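Thiamine-monophosphate kinase (Stenotrophomonas maltophilia, PDB 6XEP) probably phosphorylates thiamine monophosphate at the expense of ATP, yielding thiamine diphosphate, the active form of vitamin B1. Local coordinates at residues His61-Thr66 / Leu183-Ala188; Leu175-Gln180 / Ala192-Leu197; Ser81-Met86 / Val139-Gln144; Phe14-Arg19 / Asp105-Phe110. All coordinates share one frame; numbering follows the deposited sequence. Where two conformers were deposited one is given.

Interactions 3 and 4 lie in the N-terminal, PurM-like half of the chain and interaction 2 in the C-terminal half; interaction 1 joins the two. Along the sequence, 14-19 meets 105-110 and 81-86 meets 139-144, so interactions 4 and 3 overlap, while 61-66 reaches forward to 183-188 and 175-180 closes locally on 192-197. Helix 104-120 of interaction 4 and helix 68-85 of interaction 3 accompany the same four-stranded sheet, with centres about 23 Å apart. Interactions 1 and 2, centres about 10 Å apart, touch through Trp178, which packs on Pro63 and Leu185 from helix 170-179. Interaction 1 thus joins the halves near a predicted substrate-binding residue, and interaction 3 lies beside the predicted metal site.

Interaction 1 (His61-Thr66 / Leu183-Ala188). With EDO (1,2-ethanediol), chain B.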
# COMPACT_ATOMS: atom_id res chain seq x y z
N HIS A 61 7.18 -15.29 2.38
CA HIS A 61 7.05 -14.80 3.74
C HIS A 61 6.19 -15.71 4.60
O HIS A 61 6.13 -15.51 5.82
CB HIS A 61 6.47 -13.37 3.72
CG HIS A 61 7.28 -12.42 2.89
ND1 HIS A 61 7.08 -12.27 1.53
CD2 HIS A 61 8.31 -11.61 3.21
CE1 HIS A 61 7.96 -11.40 1.06
NE2 HIS A 61 8.70 -10.98 2.06
N PHE A 62 5.53 -16.69 4.00
CA PHE A 62 4.76 -17.67 4.76
C PHE A 62 4.70 -18.94 3.94
O PHE A 62 4.59 -18.87 2.70
CB PHE A 62 3.34 -17.19 5.11
CG PHE A 62 2.50 -16.74 3.92
CD1 PHE A 62 1.67 -17.64 3.27
CD2 PHE A 62 2.51 -15.41 3.51
CE1 PHE A 62 0.88 -17.23 2.19
CE2 PHE A 62 1.73 -14.99 2.43
CZ PHE A 62 0.89 -15.91 1.78
N PRO A 63 4.82 -20.10 4.57
CA PRO A 63 4.66 -21.36 3.83
C PRO A 63 3.29 -21.43 3.18
O PRO A 63 2.32 -20.85 3.67
CB PRO A 63 4.82 -22.43 4.92
CG PRO A 63 5.71 -21.76 5.96
CD PRO A 63 5.28 -20.31 5.96
N VAL A 64 3.23 -22.10 2.03
CA VAL A 64 2.00 -22.07 1.25
C VAL A 64 0.83 -22.66 2.03
O VAL A 64 -0.31 -22.21 1.88
CB VAL A 64 2.20 -22.78 -0.10
CG1 VAL A 64 0.88 -22.93 -0.83
CG2 VAL A 64 3.19 -21.99 -0.96
N GLU A 65 1.09 -23.60 2.92
CA GLU A 65 0.01 -24.21 3.67
C GLU A 65 -0.49 -23.33 4.82
O GLU A 65 -1.42 -23.74 5.51
CB GLU A 65 0.44 -25.56 4.22
CG GLU A 65 1.63 -25.47 5.13
CD GLU A 65 2.92 -25.94 4.45
OE1 GLU A 65 3.31 -25.40 3.37
OE2 GLU A 65 3.52 -26.87 5.03
N THR A 66 0.08 -22.14 5.04
CA THR A 66 -0.43 -21.25 6.09
C THR A 66 -1.92 -20.97 5.85
O THR A 66 -2.33 -20.68 4.72
CB THR A 66 0.35 -19.93 6.13
OG1 THR A 66 1.76 -20.19 6.29
CG2 THR A 66 -0.14 -19.07 7.32
N LEU A 183 6.91 -30.37 12.34
CA LEU A 183 5.82 -29.48 12.74
C LEU A 183 4.92 -29.18 11.55
O LEU A 183 5.37 -28.60 10.56
CB LEU A 183 6.35 -28.18 13.35
CG LEU A 183 5.34 -27.09 13.74
CD1 LEU A 183 4.38 -27.55 14.84
CD2 LEU A 183 6.07 -25.84 14.19
N ASN A 184 3.64 -29.53 11.67
CA ASN A 184 2.63 -29.13 10.69
C ASN A 184 2.14 -27.73 11.03
O ASN A 184 1.70 -27.48 12.15
CB ASN A 184 1.46 -30.12 10.72
CG ASN A 184 0.44 -29.88 9.60
OD1 ASN A 184 0.46 -28.85 8.93
ND2 ASN A 184 -0.47 -30.84 9.41
N LEU A 185 2.18 -26.82 10.05
CA LEU A 185 1.75 -25.45 10.33
C LEU A 185 0.27 -25.21 10.06
O LEU A 185 -0.28 -24.22 10.57
CB LEU A 185 2.58 -24.46 9.48
CG LEU A 185 4.09 -24.46 9.70
CD1 LEU A 185 4.76 -23.55 8.69
CD2 LEU A 185 4.47 -24.03 11.10
N ALA A 186 -0.38 -26.07 9.28
CA ALA A 186 -1.75 -25.82 8.84
C ALA A 186 -2.81 -26.23 9.86
O ALA A 186 -3.98 -25.87 9.69
CB ALA A 186 -2.03 -26.57 7.53
N THR A 187 -2.44 -26.97 10.90
CA THR A 187 -3.43 -27.45 11.86
C THR A 187 -2.89 -27.23 13.26
O THR A 187 -1.68 -27.15 13.47
CB THR A 187 -3.77 -28.93 11.67
OG1 THR A 187 -2.57 -29.70 11.56
CG2 THR A 187 -4.64 -29.16 10.42
N ALA A 188 -3.80 -27.13 14.22
CA ALA A 188 -3.41 -27.00 15.62
C ALA A 188 -2.92 -28.33 16.15
O ALA A 188 -3.45 -29.39 15.79
CB ALA A 188 -4.59 -26.51 16.46
C1 EDO B . 3.06 -30.68 15.24
O1 EDO B . 2.85 -31.26 13.94
C2 EDO B . 3.39 -31.74 16.29
O2 EDO B . 4.64 -32.36 15.97
O HOH W 1 2.77 -27.65 7.28
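Pro63 and Glu65 sit on a type I beta turn, Pro63 to Thr66, that meets the irregular loop 183-188 at Leu185 and Ala186. The turn is closed at Pro63 O, which accepts both Thr66 N and Thr66 OG1, the hydroxyl at 2.8 Å from Pro63 O and tilted 21° from the carbonyl plane. On the other loop an Asx turn does similar work: Asn184 OD1 takes the backbone N of Ala186 at 2.9 Å, with the donor well above the amide plane. No direct hydrogen bond links the segments. The side chains of Pro63 and Leu185 cross at about a right angle, and CD1 of Leu185 presses on CG of Pro63 at 3.4 Å, tighter than usual for two carbons. Leu185 holds its CG anti to the carbonyl carbon (chi1 -60°), with CD1 carried on toward the proline ring. This is an interdomain contact: the loop between strand 48-57 and helix 68-85 of the N-terminal half meets the loop between helices 170-179 and 192-202 of the C-terminal half. His61, predicted to bind substrate, precedes the turn, and its NE2 is hydrogen-bonded to Thr131 OG1 of the second subunit. Beside the apolar pair, the CB of Ala186 lies 3.5 Å from the backbone O of Glu65. One water accepts from Leu185 N at 3.0 Å; its link to Glu65 OE2 is modelled too short to be trusted. That OE2 also takes the indole N-H of Trp178. A 1,2-ethanediol, probably from the crystallisation liquor, accepts from Asn184 N in a nearly straight bond (178°).

Interaction 2 (Leu175-Gln180 / Ala192-Leu197); sequences LRLWQQ and ADYESL. With EDO (1,2-ethanediol), chain C.
Leu177 turns its CG anti to the carbonyl carbon (chi1 -67°) and continues extended through chi2 at 167°, which sends CD1 across to helix 192-202. That one methyl makes both side-chain contacts. It lies 3.8 Å from CD1 of Leu197, whose own side chain has the same extended shape, and 4.1 Å from CE1 of Tyr194, where it approaches the ring obliquely. In each pair the side chains cross at about a right angle, with Leu177 reaching in between its two partners. The backbones stay well apart, 8.9 Å between the CA atoms of Leu177 and Tyr194. At the other edge of the tyrosine ring, beside CD2, lies C1 of a 1,2-ethanediol that is gripped by Asp193 at both ends: Asp193 N donates to its O1 at 2.8 Å and its O2 donates to Asp193 OD2 at 2.7 Å. Tyr194 also packs on Leu259 of helix 254-259, and Leu197 on Asp170 and Ala174 of helix 170-179, while Leu177 is backed by Leu183 from the connecting loop. Two consecutive helices, 170-179 and 192-202, joined by a loop, thus pack through a small apolar core in the C-terminal, AIR synthase-related half.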
# COMPACT_ATOMS: atom_id res chain seq x y z
N LEU A 175 9.95 -22.57 12.38
CA LEU A 175 10.34 -22.73 10.98
C LEU A 175 11.32 -23.89 10.81
O LEU A 175 11.18 -24.71 9.89
CB LEU A 175 10.95 -21.43 10.44
CG LEU A 175 11.11 -21.30 8.92
CD1 LEU A 175 9.73 -21.28 8.25
CD2 LEU A 175 11.91 -20.06 8.53
N ARG A 176 12.30 -24.00 11.71
CA ARG A 176 13.26 -25.10 11.63
C ARG A 176 12.57 -26.45 11.82
O ARG A 176 12.84 -27.40 11.08
CB ARG A 176 14.35 -24.92 12.68
CG ARG A 176 15.51 -24.03 12.28
CD ARG A 176 16.39 -23.82 13.50
NE ARG A 176 17.57 -23.02 13.24
CZ ARG A 176 18.81 -23.49 13.34
NH1 ARG A 176 19.01 -24.76 13.66
NH2 ARG A 176 19.84 -22.69 13.10
N LEU A 177 11.72 -26.56 12.84
CA LEU A 177 10.99 -27.81 13.04
C LEU A 177 10.14 -28.15 11.82
O LEU A 177 10.09 -29.31 11.40
CB LEU A 177 10.12 -27.73 14.29
CG LEU A 177 10.91 -27.64 15.60
CD1 LEU A 177 9.97 -27.25 16.73
CD2 LEU A 177 11.61 -28.95 15.91
N TRP A 178 9.50 -27.15 11.23
CA TRP A 178 8.72 -27.39 10.02
C TRP A 178 9.61 -27.88 8.88
O TRP A 178 9.25 -28.85 8.18
CB TRP A 178 7.97 -26.11 9.64
CG TRP A 178 7.32 -26.13 8.29
CD1 TRP A 178 6.16 -26.76 7.93
CD2 TRP A 178 7.78 -25.44 7.13
NE1 TRP A 178 5.89 -26.52 6.60
CE2 TRP A 178 6.87 -25.71 6.09
CE3 TRP A 178 8.89 -24.64 6.85
CZ2 TRP A 178 7.03 -25.20 4.80
CZ3 TRP A 178 9.04 -24.12 5.58
CH2 TRP A 178 8.12 -24.40 4.57
N GLN A 179 10.78 -27.28 8.69
CA GLN A 179 11.68 -27.70 7.62
C GLN A 179 12.22 -29.11 7.85
O GLN A 179 12.45 -29.85 6.89
CB GLN A 179 12.84 -26.71 7.50
CG GLN A 179 12.42 -25.33 7.04
CD GLN A 179 13.46 -24.26 7.33
OE1 GLN A 179 14.37 -24.45 8.14
NE2 GLN A 179 13.34 -23.11 6.66
N GLN A 180 12.42 -29.49 9.10
CA GLN A 180 12.88 -30.82 9.44
C GLN A 180 11.77 -31.85 9.37
O GLN A 180 12.04 -33.04 9.55
CB GLN A 180 13.50 -30.83 10.83
CG GLN A 180 14.67 -29.89 10.95
CD GLN A 180 15.13 -29.72 12.38
OE1 GLN A 180 14.57 -30.30 13.31
NE2 GLN A 180 16.18 -28.93 12.56
N ALA A 192 1.71 -28.95 23.66
CA ALA A 192 1.71 -27.54 24.03
C ALA A 192 2.94 -26.79 23.53
O ALA A 192 2.81 -25.66 23.06
CB ALA A 192 1.60 -27.38 25.55
N ASP A 193 4.14 -27.38 23.66
CA ASP A 193 5.34 -26.64 23.26
C ASP A 193 5.38 -26.46 21.75
O ASP A 193 5.80 -25.39 21.28
CB ASP A 193 6.62 -27.33 23.72
CG ASP A 193 6.74 -27.38 25.23
OD1 ASP A 193 6.20 -26.48 25.90
OD2 ASP A 193 7.36 -28.33 25.74
N TYR A 194 4.97 -27.47 20.98
CA TYR A 194 4.92 -27.28 19.53
C TYR A 194 3.91 -26.22 19.16
O TYR A 194 4.17 -25.37 18.29
CB TYR A 194 4.58 -28.59 18.82
CG TYR A 194 5.72 -29.58 18.80
CD1 TYR A 194 6.61 -29.63 17.73
CD2 TYR A 194 5.90 -30.46 19.86
CE1 TYR A 194 7.65 -30.53 17.72
CE2 TYR A 194 6.95 -31.37 19.85
CZ TYR A 194 7.82 -31.40 18.78
OH TYR A 194 8.86 -32.30 18.77
N GLU A 195 2.75 -26.24 19.80
CA GLU A 195 1.72 -25.27 19.46
C GLU A 195 2.17 -23.85 19.81
O GLU A 195 1.85 -22.90 19.07
CB GLU A 195 0.41 -25.66 20.16
CG GLU A 195 -0.74 -24.71 19.90
CD GLU A 195 -1.26 -24.76 18.47
OE1 GLU A 195 -0.77 -25.57 17.64
OE2 GLU A 195 -2.19 -23.98 18.17
N SER A 196 2.92 -23.68 20.90
CA SER A 196 3.43 -22.36 21.27
C SER A 196 4.34 -21.81 20.18
O SER A 196 4.18 -20.67 19.75
CB SER A 196 4.18 -22.42 22.60
OG SER A 196 3.34 -22.85 23.67
N LEU A 197 5.30 -22.63 19.73
CA LEU A 197 6.19 -22.19 18.67
C LEU A 197 5.42 -21.95 17.38
O LEU A 197 5.68 -20.97 16.67
CB LEU A 197 7.31 -23.21 18.43
CG LEU A 197 8.28 -23.44 19.60
CD1 LEU A 197 9.42 -24.37 19.20
CD2 LEU A 197 8.82 -22.13 20.14
C1 EDO C . 5.09 -30.53 23.66
O1 EDO C . 4.59 -29.92 24.87
C2 EDO C . 6.26 -31.47 23.96
O2 EDO C . 7.37 -30.79 24.56

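Interaction 3 (Ser81-Met86 / Val139-Gln144); sequences SDLAAM and VTAMGQ
Leu83 carries this contact alone from the helix side, and its isopropyl end meets the strand at Ala141 and Gly143. CD1 lies 3.9 Å from CB of Ala141 and spans on to the backbone N of Gly143; CD2 lies equally near that N, at 4.2 Å. CD1 is also near the carbonyl carbon of Met142, whose own side chain starts off away from the helix. With no side chain at Gly143, CD2 can lie over the strand at a place where a CB would be tight against it. A chi1 of -71°, CG anti to the carbonyl carbon, points the leucine at the strand. Further out, the helix and strand run nearly parallel, at 26° with axes 9.3 Å apart. Strand 136-145 is held in its sheet by backbone bonds, Ala141 to Thr52 on strand 48-57 and Met142 to Ala91 on strand 89-99. Leu83 and the neighbouring Asp82 both pack on Thr52, and Ser81 OG is hydrogen-bonded to Asp223. In the conformer given, the carboxylate of Asp82 lies close to those of Asp54 and Asp223; all three are predicted magnesium ligands, and the cluster is consistent with a cation site. The contact itself is buried, made by leucine methyls against the methyl of Ala141 and the strand backbone with no hydrogen bond, so dispersion and close fit join the helix to the sheet right beside that acidic cluster.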
# COMPACT_ATOMS: atom_id res chain seq x y z
N SER A 81 4.05 -3.92 13.93
CA SER A 81 5.34 -4.00 14.61
C SER A 81 6.26 -2.86 14.14
O SER A 81 7.02 -2.30 14.95
CB SER A 81 5.98 -5.36 14.35
OG SER A 81 7.23 -5.42 15.00
N ASP A 82 6.21 -2.53 12.84
CA ASP A 82 6.96 -1.39 12.31
C ASP A 82 6.52 -0.10 13.00
O ASP A 82 7.35 0.73 13.40
CB ASP A 82 6.73 -1.26 10.80
CG ASP A 82 7.25 -2.44 9.98
OD1 ASP A 82 8.01 -3.28 10.49
OD2 ASP A 82 6.87 -2.50 8.79
N LEU A 83 5.20 0.10 13.11
CA LEU A 83 4.69 1.30 13.76
C LEU A 83 5.06 1.32 15.23
O LEU A 83 5.35 2.39 15.78
CB LEU A 83 3.16 1.38 13.62
CG LEU A 83 2.66 1.70 12.21
CD1 LEU A 83 1.15 1.78 12.21
CD2 LEU A 83 3.28 3.00 11.72
N ALA A 84 5.05 0.16 15.88
CA ALA A 84 5.40 0.10 17.31
C ALA A 84 6.81 0.62 17.56
O ALA A 84 7.05 1.36 18.53
CB ALA A 84 5.27 -1.33 17.81
N ALA A 85 7.76 0.22 16.71
CA ALA A 85 9.15 0.60 16.91
C ALA A 85 9.36 2.08 16.72
O ALA A 85 10.40 2.60 17.12
CB ALA A 85 10.04 -0.19 15.94
N MET A 86 8.40 2.77 16.11
CA MET A 86 8.44 4.22 16.01
C MET A 86 7.61 4.90 17.08
O MET A 86 7.59 6.13 17.14
CB MET A 86 7.98 4.65 14.62
CG MET A 86 8.94 4.16 13.57
SD MET A 86 8.52 4.84 11.98
CE MET A 86 7.09 3.87 11.57
N VAL A 139 0.11 -4.48 2.63
CA VAL A 139 -0.60 -3.63 3.57
C VAL A 139 0.19 -2.35 3.76
O VAL A 139 1.42 -2.36 3.87
CB VAL A 139 -0.85 -4.31 4.93
CG1 VAL A 139 -1.28 -3.27 5.98
CG2 VAL A 139 -1.92 -5.34 4.81
N THR A 140 -0.52 -1.23 3.74
CA THR A 140 0.04 0.06 4.09
C THR A 140 -0.66 0.48 5.37
O THR A 140 -1.89 0.51 5.41
CB THR A 140 -0.19 1.08 2.98
OG1 THR A 140 0.42 0.60 1.79
CG2 THR A 140 0.46 2.40 3.33
N ALA A 141 0.12 0.79 6.40
CA ALA A 141 -0.44 1.20 7.68
C ALA A 141 0.01 2.62 8.00
O ALA A 141 1.18 2.97 7.84
CB ALA A 141 -0.04 0.25 8.79
N MET A 142 -0.94 3.44 8.46
CA MET A 142 -0.70 4.84 8.78
C MET A 142 -0.88 5.02 10.28
O MET A 142 -1.91 4.64 10.83
CB MET A 142 -1.67 5.76 8.03
CG MET A 142 -1.36 5.97 6.56
SD MET A 142 -2.83 5.77 5.54
CE MET A 142 -3.06 4.02 5.73
N GLY A 143 0.14 5.60 10.93
CA GLY A 143 0.08 5.90 12.35
C GLY A 143 0.35 7.38 12.56
O GLY A 143 0.74 8.10 11.64
N GLN A 144 0.14 7.85 13.79
CA GLN A 144 0.33 9.26 14.10
C GLN A 144 1.22 9.41 15.31
O GLN A 144 1.21 8.57 16.21
CB GLN A 144 -1.03 9.94 14.31
CG GLN A 144 -1.88 9.85 13.06
CD GLN A 144 -3.18 10.59 13.17
OE1 GLN A 144 -3.30 11.75 12.74
NE2 GLN A 144 -4.19 9.92 13.72

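Interaction 4 (Phe14-Arg19 / Asp105-Phe110); sequences FALIDR and DWIEAF
A surface contact with an apolar middle and one polar bond joins the start of helix 17-24, near the chain's N terminus, to helix 104-120 of the N-terminal half. Ile107 CG2 is the methyl both apolar partners share: it lies 3.8 Å from CB of Ala15 and 4.0 Å from CD2 of Leu16. Ala15 and Leu16 occupy a type I turn from Phe14 to Ile17, and Leu16 takes the N-cap position. The same leucine methyl, CD2, also rests 3.8 Å from the backbone O of Ile107. One turn on, Arg19 reaches the helix backbone. Its chain bends at chi3 (-82°), bringing NH1 to Glu108 O at 2.9 Å. The oxygen sits at the guanidinium edge, near its plane, and the N-H uses a lone pair in the carbonyl plane; the N-H...O angle of 149° leaves the bond somewhat bent. The other amino group, NH2, forms a salt bridge with Asp112, so in the conformer modelled here the arginine clasps helix 104-120 at two places. Behind the contact, that helix leans on the four-stranded sheet, with Ile107 on Leu99 and Phe110 on Leu95 and Leu97 of strand 89-99, while Trp106 packs against Ala68 and Ile71 of helix 68-85 and Leu137 of strand 136-145.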
# COMPACT_ATOMS: atom_id res chain seq x y z
N PHE A 14 -15.44 -4.60 -1.92
CA PHE A 14 -14.69 -5.51 -1.07
C PHE A 14 -15.62 -6.55 -0.46
O PHE A 14 -16.71 -6.23 -0.00
CB PHE A 14 -14.02 -4.74 0.06
CG PHE A 14 -12.67 -4.22 -0.27
CD1 PHE A 14 -12.26 -4.10 -1.59
CD2 PHE A 14 -11.79 -3.87 0.73
CE1 PHE A 14 -11.00 -3.62 -1.90
CE2 PHE A 14 -10.53 -3.40 0.44
CZ PHE A 14 -10.13 -3.27 -0.88
N ALA A 15 -15.17 -7.81 -0.43
CA ALA A 15 -15.94 -8.82 0.27
C ALA A 15 -16.08 -8.47 1.75
O ALA A 15 -17.07 -8.85 2.38
CB ALA A 15 -15.29 -10.20 0.11
N LEU A 16 -15.12 -7.72 2.30
CA LEU A 16 -15.08 -7.37 3.71
C LEU A 16 -15.81 -6.07 4.03
O LEU A 16 -15.70 -5.56 5.15
CB LEU A 16 -13.62 -7.26 4.17
CG LEU A 16 -12.73 -8.48 3.93
CD1 LEU A 16 -11.30 -8.22 4.41
CD2 LEU A 16 -13.34 -9.69 4.62
N ILE A 17 -16.56 -5.50 3.07
CA ILE A 17 -17.03 -4.13 3.24
C ILE A 17 -17.96 -4.00 4.44
O ILE A 17 -17.96 -2.97 5.14
CB ILE A 17 -17.71 -3.63 1.95
CG1 ILE A 17 -18.03 -2.14 2.10
CG2 ILE A 17 -18.94 -4.41 1.65
CD1 ILE A 17 -16.80 -1.31 2.29
N ASP A 18 -18.78 -5.02 4.72
CA ASP A 18 -19.70 -4.89 5.86
C ASP A 18 -18.92 -4.77 7.16
O ASP A 18 -19.23 -3.93 8.01
CB ASP A 18 -20.66 -6.08 5.91
CG ASP A 18 -21.64 -6.08 4.75
OD1 ASP A 18 -22.02 -4.98 4.28
OD2 ASP A 18 -22.02 -7.18 4.28
N ARG A 19 -17.92 -5.62 7.35
CA ARG A 19 -17.11 -5.51 8.56
C ARG A 19 -16.27 -4.24 8.56
O ARG A 19 -16.06 -3.65 9.62
CB ARG A 19 -16.25 -6.76 8.72
CG ARG A 19 -17.09 -8.00 9.10
CD ARG A 19 -16.20 -9.13 9.60
NE ARG A 19 -15.61 -9.90 8.51
CZ ARG A 19 -14.75 -10.90 8.68
NH1 ARG A 19 -14.26 -11.55 7.64
NH2 ARG A 19 -14.38 -11.26 9.91
N ASP A 105 -14.76 -18.05 0.74
CA ASP A 105 -14.48 -18.54 2.08
C ASP A 105 -13.07 -18.18 2.53
O ASP A 105 -12.86 -17.93 3.72
CB ASP A 105 -14.69 -20.04 2.14
CG ASP A 105 -16.16 -20.39 2.26
OD1 ASP A 105 -17.00 -19.49 2.05
OD2 ASP A 105 -16.46 -21.56 2.58
N TRP A 106 -12.11 -18.15 1.61
CA TRP A 106 -10.76 -17.78 2.03
C TRP A 106 -10.70 -16.33 2.47
O TRP A 106 -10.10 -16.01 3.49
CB TRP A 106 -9.77 -18.04 0.89
CG TRP A 106 -8.34 -17.89 1.29
CD1 TRP A 106 -7.48 -18.89 1.65
CD2 TRP A 106 -7.58 -16.68 1.33
NE1 TRP A 106 -6.24 -18.37 1.93
CE2 TRP A 106 -6.28 -17.01 1.75
CE3 TRP A 106 -7.88 -15.34 1.06
CZ2 TRP A 106 -5.28 -16.06 1.90
CZ3 TRP A 106 -6.88 -14.39 1.22
CH2 TRP A 106 -5.60 -14.75 1.65
N ILE A 107 -11.34 -15.43 1.72
CA ILE A 107 -11.27 -14.02 2.07
C ILE A 107 -11.96 -13.76 3.40
O ILE A 107 -11.50 -12.94 4.20
CB ILE A 107 -11.87 -13.15 0.95
CG1 ILE A 107 -10.95 -13.17 -0.27
CG2 ILE A 107 -12.00 -11.71 1.39
CD1 ILE A 107 -11.59 -12.47 -1.48
N GLU A 108 -13.07 -14.45 3.66
CA GLU A 108 -13.76 -14.28 4.93
C GLU A 108 -12.87 -14.71 6.09
O GLU A 108 -12.83 -14.05 7.13
CB GLU A 108 -15.07 -15.08 4.92
CG GLU A 108 -15.92 -14.96 6.17
CD GLU A 108 -17.38 -15.37 5.95
OE1 GLU A 108 -17.63 -16.47 5.41
OE2 GLU A 108 -18.27 -14.58 6.31
N ALA A 109 -12.16 -15.83 5.93
CA ALA A 109 -11.26 -16.32 6.97
C ALA A 109 -10.05 -15.42 7.12
O ALA A 109 -9.57 -15.19 8.24
CB ALA A 109 -10.81 -17.74 6.63
N PHE A 110 -9.52 -14.92 6.01
CA PHE A 110 -8.46 -13.92 6.08
C PHE A 110 -8.94 -12.72 6.88
O PHE A 110 -8.23 -12.20 7.74
CB PHE A 110 -8.04 -13.51 4.67
CG PHE A 110 -7.14 -12.32 4.63
CD1 PHE A 110 -7.65 -11.03 4.67
CD2 PHE A 110 -5.79 -12.48 4.52
CE1 PHE A 110 -6.81 -9.93 4.64
CE2 PHE A 110 -4.95 -11.37 4.50
CZ PHE A 110 -5.47 -10.11 4.55